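Side-chain contacts in uncharacterized protein Atu2773 (Agrobacterium tumefaciens, PDB 2QV5), which is of unknown function but belongs to the divergent polysaccharide deacetylases and so may act on a carbohydrate substrate: residues R70-Q73 against D74-E78; R115-R118 against S119-K122; S142-E145 against P146-D150; E193-I196 against L197-L200. One frame throughout, in Å; residues are numbered along the deposited sequence.

Interaction 1: R70-Q73 against D74-E78; sequences RWMQ and DARRE
Asp74 lays its carboxylate back against the turn of helix 68-78 that carries Arg70 and Trp71, and OD2 is the oxygen that does the touching. Asp74 OD2 lies 3.5 Å from Trp71 CZ3, on the six-membered side of the indole. Ring and carboxylate planes stand 85° apart, and the oxygen comes in obliquely. OD2 is also the partner of Arg70 in a salt bridge, but a long one, with 4.0 Å between Arg70 NE and Asp74 OD2, so the attraction is more one of general charge than of a fitted bond. The first torsion of Asp74 (chi1 -71°) keeps CG beside its own backbone N and sends the carboxylate toward the preceding turn. Arg70 is stretched out to NE and reaches the same place beside the indole: Trp71 CH2 lies 3.5 Å above one face of the Arg70 guanidinium plane, offset toward its rim. Acid, base and indole thus gather on one flank of the helix. Gln73 contributes through its backbone, since its side chain leads off; its carbonyl O receives Arg77 N at 3.0 Å, while Arg77 CB sits 3.2 Å from that same Gln73 O. Asp74 N closes the turn before by bonding Arg70 O at 3.1 Å. Within the crossover from strand 58-62 to strand 82-88, Trp71 faces helix 43-52, where NE1 bonds Gln43 and the ring meets Ser46, Gln47 and Ile50. Ala75, one turn on, fills the angle between Ile50 of that helix and the sheet residues Leu59, Phe61 and Ile82.

Interaction 2: R115-R118 against S119-K122; sequences RLHR and SMAK
The last turns of helix 109-120, the helical arm of the beta-alpha-beta crossover between strands 82-88 and 128-131, bring Met120 back over Leu116 and His117. The methionine chain runs extended beyond CG (chi2 -174°), which carries its thioether back to the previous turn. There Met120 CE rests against the branch point of the leucine, 3.8 Å from Leu116 CG and about as far from both of its methyls. The sulfur also touches the imidazole: Met120 SD is 4.1 Å from His117 CD2, in an oblique sulfur-aromatic contact with the sulfur 66° off the ring normal. NE2 of that ring bonds Asp150 of helix 141-153. On another side of the helix a water joins Ser119 to Arg115, accepting from Ser119 OG at 2.6 Å and donating to Arg115 O at 3.0 Å. The same carbonyl O of Arg115 also takes the amide of Ser119, N to O 3.3 Å. Met120 N bonds Leu116 O firmly at 2.9 Å, whereas the next bond, from Ala121 N to His117 O, is weak, its N-H...O angle only 133°. The chemistry therefore divides by side: the thioether offers a soft, polarisable surface to leucine and imidazole, while the serine hydroxyl reaches the helix carbonyl through water, giving Arg115 O two donors, amide and water.

Interaction 3: S142-E145 against P146-D150; sequences SALE and PVMRD
Pro146 has no N-H to offer Ser142 O and instead sets its ring CD 3.3 Å from that oxygen, so helix 141-153 is kinked here before the regular pattern resumes with Met148 N on Leu144 O and Arg149 N on Glu145 O. Across the kink, Glu145 and Arg149 extend alongside each other in a common direction. Glu145 CG is anti to the backbone N (chi1 -160°) and the chain is extended beyond it; Arg149 is extended as well, from CG to NE, so the two charged groups finish level. The arginine presents its NE side, and both of its donors converge on a single oxygen: Arg149 NH2 lies 2.8 Å from Glu145 OE2, and Arg149 NE 3.0 Å from the same Glu145 OE2. That oxygen sits at the guanidinium edge, close to its plane. NE uses the anti lone pair of OE2, and NH2 comes in nearly along the C-O axis; the carboxylate is twisted 48° from the guanidinium. OE1, the other oxygen, has a weak bond from Gln141. On the buried flank Leu144 packs one turn before Met148, with Leu144 CD1 3.8 Å from Met148 CG and Leu144 CG an equal 3.8 Å from Met148 SD. That pair looks toward helix 169-176, where Ile172 and Ala173 meet it. The i to i+4 salt bridge spans the turn containing the proline. Two N-H groups on one oxygen probably restrain the guanidinium's rotation, and they probably draw the carboxylate's negative charge toward OE2.

Interaction 4: E193-I196 against L197-L200; sequences EASI and LRKL
Ile196 and Leu200, one turn apart, project from the helix in the same direction and meet flank to flank through Ile196 CG2 and Leu200 CD1 at 4.0 Å. The leucine leans back as it does so: with chi1 at -75° its CG is beside the backbone N and lies 3.4 Å from Ile196 O, the carbonyl that Leu200 N bonds at 2.9 Å. Leu197 has the same lean over the turn before, its CG 3.3 Å from Glu193 O, and its methyl CD1 comes alongside the stem of Glu193. This is the opening of helix 193-210, which crosses from strand 180-186 to strand 212-218 of the parallel sheet; Ile196 and Leu200 make the side that meets helix 221-233, on Ser223, Ala226 and Trp230. Away from them, Arg198 stretches from CG to NE back along the first turn, bringing NH1 3.9 Å from Ala194 CB. Ser195 OG lies in the guanidinium plane at its edge, though still 3.9 Å from Arg198 NH1. The serine hydroxyl bonds Glu190 instead, just ahead of the helix, and has a weak bond with Thr192.

All four contacts lie on helices that connect neighbouring parallel strands of the sheet, each between successive turns of one helix, or at its end in interaction 2. Interactions 2 and 3 are the pair that touch: their centres are 15 Å apart, and His117 NE2 of the first probably bonds Asp150 OD1 of the second at 3.1 Å. Leu116 CD2 packs on the same aspartate, 3.4 Å from Asp150 OD2. Interaction 1 comes within about 6 Å of interaction 2, nearest atoms, without touching it. Interaction 4 stands apart, its centre 35 Å from that of interaction 3 and across the chain's centre from it. No active site is established for this protein, so none can be tied to one.

Interaction 1: R70-Q73 against D74-E78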
ATOM      1  N   ARG A  70      -3.332  -9.471  15.275  1.00 16.64           N
ATOM      2  CA  ARG A  70      -4.801  -9.492  15.374  1.00 11.08           C
ATOM      3  C   ARG A  70      -5.457  -8.940  14.104  1.00 13.97           C
ATOM      4  O   ARG A  70      -6.331  -9.589  13.514  1.00 10.16           O
ATOM      5  CB  ARG A  70      -5.314  -8.694  16.591  1.00 12.12           C
ATOM      6  CG  ARG A  70      -6.829  -8.709  16.675  1.00 12.91           C
ATOM      7  CD  ARG A  70      -7.429  -7.527  17.420  1.00 23.90           C
ATOM      8  NE  ARG A  70      -8.874  -7.723  17.541  1.00 32.42           N
ATOM      9  CZ  ARG A  70      -9.647  -7.169  18.469  1.00 35.66           C
ATOM     10  NH1 ARG A  70      -9.133  -6.360  19.376  1.00 25.82           N
ATOM     11  NH2 ARG A  70     -10.945  -7.431  18.485  1.00 39.97           N
ATOM     12  N   TRP A  71      -5.036  -7.749  13.684  1.00  6.37           N
ATOM     13  CA  TRP A  71      -5.654  -7.104  12.521  1.00  9.28           C
ATOM     14  C   TRP A  71      -5.313  -7.849  11.216  1.00 10.99           C
ATOM     15  O   TRP A  71      -6.129  -7.911  10.308  1.00 15.86           O
ATOM     16  CB  TRP A  71      -5.354  -5.587  12.476  1.00 15.85           C
ATOM     17  CG  TRP A  71      -5.851  -4.893  13.731  1.00 13.65           C
ATOM     18  CD1 TRP A  71      -5.109  -4.163  14.609  1.00 14.66           C
ATOM     19  CD2 TRP A  71      -7.187  -4.938  14.273  1.00 13.99           C
ATOM     20  NE1 TRP A  71      -5.893  -3.735  15.650  1.00 12.13           N
ATOM     21  CE2 TRP A  71      -7.171  -4.197  15.473  1.00 15.25           C
ATOM     22  CE3 TRP A  71      -8.392  -5.523  13.855  1.00 14.54           C
ATOM     23  CZ2 TRP A  71      -8.311  -4.027  16.261  1.00 17.08           C
ATOM     24  CZ3 TRP A  71      -9.524  -5.358  14.645  1.00 21.45           C
ATOM     25  CH2 TRP A  71      -9.470  -4.622  15.838  1.00 18.55           C
ATOM     26  N   MET A  72      -4.127  -8.453  11.174  1.00 12.31           N
ATOM     27  CA  MET A  72      -3.677  -9.311  10.053  1.00 16.78           C
ATOM     28  C   MET A  72      -4.660 -10.495   9.862  1.00 16.83           C
ATOM     29  O   MET A  72      -5.206 -10.713   8.768  1.00 10.30           O
ATOM     30  CB  MET A  72      -2.272  -9.841  10.393  1.00 19.34           C
ATOM     31  CG  MET A  72      -1.279 -10.107   9.277  1.00 31.71           C
ATOM     32  SD  MET A  72      -0.460 -11.695   9.623  1.00 21.84           S
ATOM     33  CE  MET A  72      -1.853 -12.631   9.014  1.00 12.25           C
ATOM     34  N   GLN A  73      -4.898 -11.241  10.940  1.00 16.70           N
ATOM     35  CA  GLN A  73      -5.775 -12.417  10.899  1.00 16.07           C
ATOM     36  C   GLN A  73      -7.227 -12.066  10.572  1.00 16.57           C
ATOM     37  O   GLN A  73      -7.861 -12.789   9.815  1.00 11.46           O
ATOM     38  CB  GLN A  73      -5.706 -13.196  12.223  1.00 16.88           C
ATOM     39  CG  GLN A  73      -4.348 -13.846  12.506  1.00 28.47           C
ATOM     40  CD  GLN A  73      -4.205 -14.344  13.949  1.00 35.43           C
ATOM     41  OE1 GLN A  73      -5.195 -14.580  14.648  1.00 45.62           O
ATOM     42  NE2 GLN A  73      -2.965 -14.507  14.392  1.00 46.75           N
ATOM     43  N   ASP A  74      -7.738 -10.967  11.139  1.00 12.23           N
ATOM     44  CA  ASP A  74      -9.078 -10.464  10.834  1.00 14.47           C
ATOM     45  C   ASP A  74      -9.203 -10.075   9.361  1.00 14.82           C
ATOM     46  O   ASP A  74     -10.160 -10.462   8.693  1.00 12.06           O
ATOM     47  CB  ASP A  74      -9.437  -9.245  11.708  1.00 20.14           C
ATOM     48  CG  ASP A  74      -9.689  -9.605  13.174  1.00 27.59           C
ATOM     49  OD1 ASP A  74      -9.418 -10.751  13.600  1.00 37.53           O
ATOM     50  OD2 ASP A  74     -10.163  -8.715  13.913  1.00 29.16           O
ATOM     51  N   ALA A  75      -8.222  -9.340   8.850  1.00 10.37           N
ATOM     52  CA  ALA A  75      -8.263  -8.895   7.444  1.00 10.13           C
ATOM     53  C   ALA A  75      -8.235 -10.063   6.460  1.00  7.34           C
ATOM     54  O   ALA A  75      -9.062 -10.122   5.545  1.00 14.74           O
ATOM     55  CB  ALA A  75      -7.133  -7.928   7.164  1.00  9.79           C
ATOM     56  N   ARG A  76      -7.322 -11.012   6.688  1.00 11.53           N
ATOM     57  CA  ARG A  76      -7.174 -12.178   5.814  1.00  9.29           C
ATOM     58  C   ARG A  76      -8.349 -13.148   5.922  1.00 10.81           C
ATOM     59  O   ARG A  76      -8.698 -13.809   4.948  1.00 12.49           O
ATOM     60  CB  ARG A  76      -5.854 -12.903   6.076  1.00 12.62           C
ATOM     61  CG  ARG A  76      -4.615 -12.087   5.704  1.00 14.84           C
ATOM     62  CD  ARG A  76      -4.577 -11.830   4.211  1.00 14.12           C
ATOM     63  NE  ARG A  76      -4.322 -13.048   3.445  1.00 18.75           N
ATOM     64  CZ  ARG A  76      -4.427 -13.131   2.124  1.00 23.57           C
ATOM     65  NH1 ARG A  76      -4.794 -12.071   1.413  1.00 20.90           N
ATOM     66  NH2 ARG A  76      -4.167 -14.280   1.514  1.00 16.11           N
ATOM     67  N   ARG A  77      -8.964 -13.214   7.102  1.00  9.56           N
ATOM     68  CA  ARG A  77     -10.177 -14.010   7.293  1.00 14.91           C
ATOM     69  C   ARG A  77     -11.289 -13.509   6.387  1.00 12.80           C
ATOM     70  O   ARG A  77     -11.963 -14.305   5.738  1.00 11.84           O
ATOM     71  CB  ARG A  77     -10.641 -13.989   8.752  1.00 11.45           C
ATOM     72  CG  ARG A  77     -11.972 -14.652   8.955  1.00 18.35           C
ATOM     73  CD  ARG A  77     -12.327 -14.952  10.404  1.00 21.99           C
ATOM     74  NE  ARG A  77     -13.765 -15.215  10.467  1.00 31.01           N
ATOM     75  CZ  ARG A  77     -14.345 -16.353  10.085  1.00 30.27           C
ATOM     76  NH1 ARG A  77     -15.659 -16.462  10.146  1.00 28.06           N
ATOM     77  NH2 ARG A  77     -13.620 -17.382   9.644  1.00 25.54           N
ATOM     78  N   GLU A  78     -11.455 -12.187   6.342  1.00 13.28           N
ATOM     79  CA  GLU A  78     -12.439 -11.547   5.471  1.00 16.76           C
ATOM     80  C   GLU A  78     -12.062 -11.613   3.978  1.00 12.92           C
ATOM     81  O   GLU A  78     -12.922 -11.451   3.121  1.00 18.10           O
ATOM     82  CB  GLU A  78     -12.695 -10.084   5.899  1.00 16.49           C
ATOM     83  CG  GLU A  78     -13.172  -9.887   7.350  1.00 28.04           C
ATOM     84  CD  GLU A  78     -14.426 -10.682   7.711  1.00 39.64           C
ATOM     85  OE1 GLU A  78     -15.351 -10.788   6.873  1.00 39.67           O
ATOM     86  OE2 GLU A  78     -14.492 -11.197   8.851  1.00 48.51           O
TER

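Interaction 2: R115-R118 against S119-K122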
ATOM      1  N   ARG A 115      16.688  -2.135   8.990  1.00 16.73           N
ATOM      2  CA  ARG A 115      15.468  -1.464   9.431  1.00 14.12           C
ATOM      3  C   ARG A 115      14.256  -2.001   8.690  1.00 16.18           C
ATOM      4  O   ARG A 115      13.215  -2.230   9.298  1.00 15.23           O
ATOM      5  CB  ARG A 115      15.569   0.037   9.171  1.00 20.53           C
ATOM      6  CG  ARG A 115      16.331   0.788  10.237  1.00 28.95           C
ATOM      7  CD  ARG A 115      16.663   2.177   9.768  1.00 31.02           C
ATOM      8  NE  ARG A 115      17.455   2.890  10.764  1.00 30.70           N
ATOM      9  CZ  ARG A 115      18.294   3.876  10.478  1.00 34.44           C
ATOM     10  NH1 ARG A 115      18.980   4.464  11.447  1.00 35.77           N
ATOM     11  NH2 ARG A 115      18.460   4.265   9.220  1.00 36.37           N
ATOM     12  N   LEU A 116      14.413  -2.149   7.374  1.00 19.50           N
ATOM     13  CA  LEU A 116      13.410  -2.727   6.481  1.00 17.95           C
ATOM     14  C   LEU A 116      13.013  -4.129   6.916  1.00 14.19           C
ATOM     15  O   LEU A 116      11.830  -4.443   7.025  1.00 18.34           O
ATOM     16  CB  LEU A 116      13.971  -2.785   5.059  1.00 16.50           C
ATOM     17  CG  LEU A 116      13.114  -3.438   3.976  1.00 14.60           C
ATOM     18  CD1 LEU A 116      11.810  -2.647   3.825  1.00 21.11           C
ATOM     19  CD2 LEU A 116      13.836  -3.525   2.637  1.00 15.32           C
ATOM     20  N   HIS A 117      14.017  -4.962   7.171  1.00 17.79           N
ATOM     21  CA  HIS A 117      13.814  -6.348   7.600  1.00 15.24           C
ATOM     22  C   HIS A 117      13.087  -6.461   8.930  1.00 17.09           C
ATOM     23  O   HIS A 117      12.297  -7.385   9.129  1.00 14.96           O
ATOM     24  CB  HIS A 117      15.156  -7.075   7.664  1.00 19.65           C
ATOM     25  CG  HIS A 117      15.732  -7.405   6.324  1.00 17.04           C
ATOM     26  ND1 HIS A 117      16.907  -8.110   6.175  1.00 28.45           N
ATOM     27  CD2 HIS A 117      15.289  -7.144   5.069  1.00 20.39           C
ATOM     28  CE1 HIS A 117      17.170  -8.260   4.889  1.00 27.16           C
ATOM     29  NE2 HIS A 117      16.206  -7.678   4.196  1.00 25.61           N
ATOM     30  N   ARG A 118      13.347  -5.528   9.842  1.00 15.52           N
ATOM     31  CA  ARG A 118      12.620  -5.494  11.097  1.00 19.80           C
ATOM     32  C   ARG A 118      11.124  -5.248  10.881  1.00 19.83           C
ATOM     33  O   ARG A 118      10.302  -5.917  11.492  1.00 16.96           O
ATOM     34  CB  ARG A 118      13.215  -4.452  12.046  1.00 20.42           C
ATOM     35  CG  ARG A 118      14.524  -4.903  12.673  1.00 21.60           C
ATOM     36  CD  ARG A 118      14.840  -4.117  13.933  1.00 24.38           C
ATOM     37  NE  ARG A 118      15.261  -2.732  13.687  1.00 30.75           N
ATOM     38  CZ  ARG A 118      16.467  -2.354  13.257  1.00 30.79           C
ATOM     39  NH1 ARG A 118      17.416  -3.246  12.985  1.00 31.96           N
ATOM     40  NH2 ARG A 118      16.725  -1.065  13.094  1.00 31.55           N
ATOM     41  N   SER A 119      10.781  -4.308  10.002  1.00 19.65           N
ATOM     42  CA  SER A 119       9.371  -4.053   9.661  1.00 17.27           C
ATOM     43  C   SER A 119       8.715  -5.241   8.951  1.00 14.51           C
ATOM     44  O   SER A 119       7.590  -5.621   9.294  1.00 15.74           O
ATOM     45  CB  SER A 119       9.247  -2.810   8.793  1.00 17.65           C
ATOM     46  OG  SER A 119       9.493  -1.635   9.545  1.00 22.64           O
ATOM     47  N   MET A 120       9.440  -5.820   7.987  1.00 12.03           N
ATOM     48  CA  MET A 120       8.992  -6.950   7.159  1.00 17.92           C
ATOM     49  C   MET A 120       8.549  -8.159   7.977  1.00 19.37           C
ATOM     50  O   MET A 120       7.656  -8.900   7.585  1.00 21.34           O
ATOM     51  CB  MET A 120      10.103  -7.373   6.180  1.00 15.16           C
ATOM     52  CG  MET A 120      10.216  -6.564   4.895  1.00 19.16           C
ATOM     53  SD  MET A 120      11.438  -7.258   3.731  1.00 11.36           S
ATOM     54  CE  MET A 120      11.102  -6.237   2.302  1.00 19.89           C
ATOM     55  N   ALA A 121       9.189  -8.345   9.128  1.00 21.39           N
ATOM     56  CA  ALA A 121       8.965  -9.516   9.964  1.00 17.22           C
ATOM     57  C   ALA A 121       7.755  -9.381  10.888  1.00 17.09           C
ATOM     58  O   ALA A 121       7.368 -10.346  11.551  1.00 24.93           O
ATOM     59  CB  ALA A 121      10.238  -9.808  10.779  1.00 23.55           C
ATOM     60  N   LYS A 122       7.145  -8.199  10.926  1.00 16.04           N
ATOM     61  CA  LYS A 122       6.060  -7.944  11.881  1.00 19.90           C
ATOM     62  C   LYS A 122       4.702  -8.522  11.503  1.00 21.24           C
ATOM     63  O   LYS A 122       3.875  -8.785  12.379  1.00 20.44           O
ATOM     64  CB  LYS A 122       5.958  -6.455  12.181  1.00 24.22           C
ATOM     65  CG  LYS A 122       7.054  -5.983  13.126  1.00 27.16           C
ATOM     66  CD  LYS A 122       7.021  -4.493  13.274  1.00 30.10           C
ATOM     67  CE  LYS A 122       8.103  -4.020  14.225  1.00 28.63           C
ATOM     68  NZ  LYS A 122       8.116  -2.535  14.275  1.00 36.21           N
TER
HETATM   69  O   HOH W   1      11.257  -0.065   8.510  1.00 31.92           O

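Interaction 3: S142-E145 against P146-D150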
ATOM      1  N   SER A 142      20.629   6.727  -4.418  1.00 24.88           N
ATOM      2  CA  SER A 142      21.531   5.893  -3.630  1.00 26.65           C
ATOM      3  C   SER A 142      20.877   5.281  -2.391  1.00 26.11           C
ATOM      4  O   SER A 142      21.326   4.252  -1.905  1.00 26.31           O
ATOM      5  CB  SER A 142      22.769   6.692  -3.224  1.00 21.24           C
ATOM      6  OG  SER A 142      22.450   7.690  -2.271  1.00 30.65           O
ATOM      7  N   ALA A 143      19.823   5.921  -1.882  1.00 28.49           N
ATOM      8  CA  ALA A 143      19.096   5.418  -0.716  1.00 22.52           C
ATOM      9  C   ALA A 143      17.976   4.461  -1.126  1.00 20.75           C
ATOM     10  O   ALA A 143      17.783   3.401  -0.510  1.00 22.96           O
ATOM     11  CB  ALA A 143      18.531   6.576   0.082  1.00 19.94           C
ATOM     12  N   LEU A 144      17.248   4.837  -2.172  1.00 20.09           N
ATOM     13  CA  LEU A 144      16.094   4.068  -2.623  1.00 23.87           C
ATOM     14  C   LEU A 144      16.444   2.788  -3.401  1.00 21.54           C
ATOM     15  O   LEU A 144      15.758   1.769  -3.252  1.00 28.86           O
ATOM     16  CB  LEU A 144      15.137   4.959  -3.426  1.00 23.50           C
ATOM     17  CG  LEU A 144      13.779   4.362  -3.820  1.00 23.70           C
ATOM     18  CD1 LEU A 144      13.006   3.849  -2.594  1.00 20.85           C
ATOM     19  CD2 LEU A 144      12.964   5.380  -4.603  1.00 24.39           C
ATOM     20  N   GLU A 145      17.498   2.831  -4.218  1.00 23.64           N
ATOM     21  CA  GLU A 145      17.888   1.667  -5.019  1.00 24.98           C
ATOM     22  C   GLU A 145      18.159   0.337  -4.249  1.00 22.41           C
ATOM     23  O   GLU A 145      17.590  -0.689  -4.637  1.00 18.01           O
ATOM     24  CB  GLU A 145      19.006   1.993  -6.022  1.00 26.97           C
ATOM     25  CG  GLU A 145      19.104   0.992  -7.168  1.00 22.83           C
ATOM     26  CD  GLU A 145      20.352   1.173  -8.028  1.00 36.26           C
ATOM     27  OE1 GLU A 145      20.804   2.326  -8.232  1.00 39.64           O
ATOM     28  OE2 GLU A 145      20.876   0.148  -8.519  1.00 40.30           O
ATOM     29  N   PRO A 146      18.983   0.341  -3.165  1.00 22.73           N
ATOM     30  CA  PRO A 146      19.194  -0.942  -2.466  1.00 22.00           C
ATOM     31  C   PRO A 146      17.908  -1.497  -1.855  1.00 21.31           C
ATOM     32  O   PRO A 146      17.722  -2.712  -1.804  1.00 16.20           O
ATOM     33  CB  PRO A 146      20.153  -0.577  -1.325  1.00 26.56           C
ATOM     34  CG  PRO A 146      20.755   0.705  -1.698  1.00 27.88           C
ATOM     35  CD  PRO A 146      19.730   1.428  -2.502  1.00 23.84           C
ATOM     36  N   VAL A 147      17.051  -0.590  -1.390  1.00 19.86           N
ATOM     37  CA  VAL A 147      15.772  -0.920  -0.749  1.00 19.55           C
ATOM     38  C   VAL A 147      14.847  -1.588  -1.764  1.00 16.49           C
ATOM     39  O   VAL A 147      14.276  -2.659  -1.498  1.00 16.78           O
ATOM     40  CB  VAL A 147      15.137   0.356  -0.131  1.00 22.28           C
ATOM     41  CG1 VAL A 147      13.731   0.104   0.411  1.00 16.90           C
ATOM     42  CG2 VAL A 147      16.038   0.885   0.971  1.00 27.35           C
ATOM     43  N   MET A 148      14.738  -0.975  -2.939  1.00 17.70           N
ATOM     44  CA  MET A 148      13.897  -1.504  -4.009  1.00 15.53           C
ATOM     45  C   MET A 148      14.433  -2.808  -4.596  1.00 16.71           C
ATOM     46  O   MET A 148      13.654  -3.656  -5.041  1.00 19.26           O
ATOM     47  CB  MET A 148      13.669  -0.447  -5.090  1.00 17.96           C
ATOM     48  CG  MET A 148      12.705   0.672  -4.622  1.00 20.74           C
ATOM     49  SD  MET A 148      12.120   1.686  -5.972  1.00 20.64           S
ATOM     50  CE  MET A 148      11.016   0.524  -6.768  1.00 25.30           C
ATOM     51  N   ARG A 149      15.753  -2.972  -4.582  1.00 14.31           N
ATOM     52  CA  ARG A 149      16.363  -4.244  -4.982  1.00 18.69           C
ATOM     53  C   ARG A 149      16.037  -5.374  -3.997  1.00 17.31           C
ATOM     54  O   ARG A 149      15.695  -6.479  -4.424  1.00 18.12           O
ATOM     55  CB  ARG A 149      17.869  -4.104  -5.145  1.00 19.54           C
ATOM     56  CG  ARG A 149      18.289  -3.331  -6.388  1.00 25.38           C
ATOM     57  CD  ARG A 149      19.788  -3.445  -6.611  1.00 30.33           C
ATOM     58  NE  ARG A 149      20.232  -2.641  -7.748  1.00 32.51           N
ATOM     59  CZ  ARG A 149      20.240  -3.060  -9.014  1.00 32.24           C
ATOM     60  NH1 ARG A 149      19.829  -4.283  -9.328  1.00 30.89           N
ATOM     61  NH2 ARG A 149      20.656  -2.249  -9.974  1.00 37.14           N
ATOM     62  N   ASP A 150      16.126  -5.098  -2.694  1.00 17.54           N
ATOM     63  CA  ASP A 150      15.739  -6.086  -1.677  1.00 18.89           C
ATOM     64  C   ASP A 150      14.263  -6.498  -1.803  1.00 20.35           C
ATOM     65  O   ASP A 150      13.951  -7.692  -1.844  1.00 20.60           O
ATOM     66  CB  ASP A 150      16.028  -5.590  -0.257  1.00 20.87           C
ATOM     67  CG  ASP A 150      15.708  -6.636   0.800  1.00 22.86           C
ATOM     68  OD1 ASP A 150      16.565  -7.498   1.075  1.00 28.55           O
ATOM     69  OD2 ASP A 150      14.589  -6.610   1.355  1.00 31.72           O
TER

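Interaction 4: E193-I196 against L197-L200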
ATOM      1  N   GLU A 193     -16.566  14.294   3.933  1.00 33.41           N
ATOM      2  CA  GLU A 193     -17.413  13.485   3.046  1.00 36.89           C
ATOM      3  C   GLU A 193     -17.459  14.019   1.606  1.00 36.06           C
ATOM      4  O   GLU A 193     -17.249  13.256   0.662  1.00 34.97           O
ATOM      5  CB  GLU A 193     -18.831  13.358   3.618  1.00 35.85           C
ATOM      6  CG  GLU A 193     -19.738  12.399   2.845  1.00 45.08           C
ATOM      7  CD  GLU A 193     -21.224  12.715   3.003  1.00 56.73           C
ATOM      8  OE1 GLU A 193     -21.567  13.884   3.295  1.00 62.35           O
ATOM      9  OE2 GLU A 193     -22.053  11.794   2.825  1.00 54.43           O
ATOM     10  N   ALA A 194     -17.692  15.325   1.452  1.00 37.96           N
ATOM     11  CA  ALA A 194     -17.804  15.957   0.125  1.00 34.35           C
ATOM     12  C   ALA A 194     -16.529  15.834  -0.719  1.00 30.36           C
ATOM     13  O   ALA A 194     -16.597  15.498  -1.901  1.00 29.32           O
ATOM     14  CB  ALA A 194     -18.232  17.425   0.250  1.00 33.83           C
ATOM     15  N   SER A 195     -15.379  16.089  -0.098  1.00 29.43           N
ATOM     16  CA  SER A 195     -14.084  15.971  -0.766  1.00 27.21           C
ATOM     17  C   SER A 195     -13.762  14.535  -1.186  1.00 22.17           C
ATOM     18  O   SER A 195     -13.301  14.312  -2.304  1.00 23.52           O
ATOM     19  CB  SER A 195     -12.969  16.519   0.114  1.00 30.43           C
ATOM     20  OG  SER A 195     -13.078  17.926   0.237  1.00 43.53           O
ATOM     21  N   ILE A 196     -14.020  13.573  -0.298  1.00 14.73           N
ATOM     22  CA  ILE A 196     -13.697  12.169  -0.582  1.00 15.73           C
ATOM     23  C   ILE A 196     -14.533  11.684  -1.755  1.00 14.55           C
ATOM     24  O   ILE A 196     -13.993  11.079  -2.673  1.00 14.41           O
ATOM     25  CB  ILE A 196     -13.805  11.248   0.668  1.00 13.13           C
ATOM     26  CG1 ILE A 196     -12.921  11.781   1.794  1.00 15.04           C
ATOM     27  CG2 ILE A 196     -13.327   9.819   0.354  1.00 14.24           C
ATOM     28  CD1 ILE A 196     -13.222  11.192   3.152  1.00 19.61           C
ATOM     29  N   LEU A 197     -15.827  12.020  -1.766  1.00 21.23           N
ATOM     30  CA  LEU A 197     -16.704  11.720  -2.923  1.00 18.49           C
ATOM     31  C   LEU A 197     -16.228  12.302  -4.260  1.00 20.41           C
ATOM     32  O   LEU A 197     -16.328  11.638  -5.296  1.00 19.09           O
ATOM     33  CB  LEU A 197     -18.149  12.164  -2.660  1.00 29.08           C
ATOM     34  CG  LEU A 197     -18.889  11.454  -1.526  1.00 32.59           C
ATOM     35  CD1 LEU A 197     -20.340  11.938  -1.390  1.00 34.43           C
ATOM     36  CD2 LEU A 197     -18.820   9.960  -1.728  1.00 25.82           C
ATOM     37  N   ARG A 198     -15.713  13.530  -4.238  1.00 16.96           N
ATOM     38  CA  ARG A 198     -15.140  14.137  -5.449  1.00 23.49           C
ATOM     39  C   ARG A 198     -13.909  13.383  -5.942  1.00 18.00           C
ATOM     40  O   ARG A 198     -13.744  13.164  -7.147  1.00 14.22           O
ATOM     41  CB  ARG A 198     -14.760  15.594  -5.207  1.00 19.94           C
ATOM     42  CG  ARG A 198     -15.919  16.547  -5.131  1.00 35.71           C
ATOM     43  CD  ARG A 198     -15.420  17.978  -4.976  1.00 44.97           C
ATOM     44  NE  ARG A 198     -16.492  18.887  -4.572  1.00 53.12           N
ATOM     45  CZ  ARG A 198     -16.644  19.378  -3.345  1.00 51.31           C
ATOM     46  NH1 ARG A 198     -15.786  19.066  -2.381  1.00 44.13           N
ATOM     47  NH2 ARG A 198     -17.657  20.198  -3.085  1.00 54.61           N
ATOM     48  N   LYS A 199     -13.046  13.001  -5.003  1.00 17.79           N
ATOM     49  CA  LYS A 199     -11.821  12.273  -5.319  1.00 16.79           C
ATOM     50  C   LYS A 199     -12.115  10.862  -5.835  1.00 14.03           C
ATOM     51  O   LYS A 199     -11.413  10.355  -6.709  1.00 11.56           O
ATOM     52  CB  LYS A 199     -10.879  12.233  -4.110  1.00 18.96           C
ATOM     53  CG  LYS A 199     -10.018  13.494  -3.925  1.00 15.25           C
ATOM     54  CD  LYS A 199      -9.413  13.886  -5.271  1.00 22.91           C
ATOM     55  CE  LYS A 199      -8.178  14.727  -5.156  1.00 28.66           C
ATOM     56  NZ  LYS A 199      -7.489  14.740  -6.481  1.00 28.01           N
ATOM     57  N   LEU A 200     -13.147  10.241  -5.280  1.00 14.30           N
ATOM     58  CA  LEU A 200     -13.651   8.954  -5.775  1.00 16.90           C
ATOM     59  C   LEU A 200     -14.244   9.070  -7.177  1.00 19.78           C
ATOM     60  O   LEU A 200     -14.170   8.117  -7.958  1.00 20.01           O
ATOM     61  CB  LEU A 200     -14.676   8.373  -4.813  1.00 12.91           C
ATOM     62  CG  LEU A 200     -14.138   7.758  -3.519  1.00 13.85           C
ATOM     63  CD1 LEU A 200     -15.252   7.716  -2.499  1.00 11.26           C
ATOM     64  CD2 LEU A 200     -13.544   6.365  -3.754  1.00 19.41           C
TER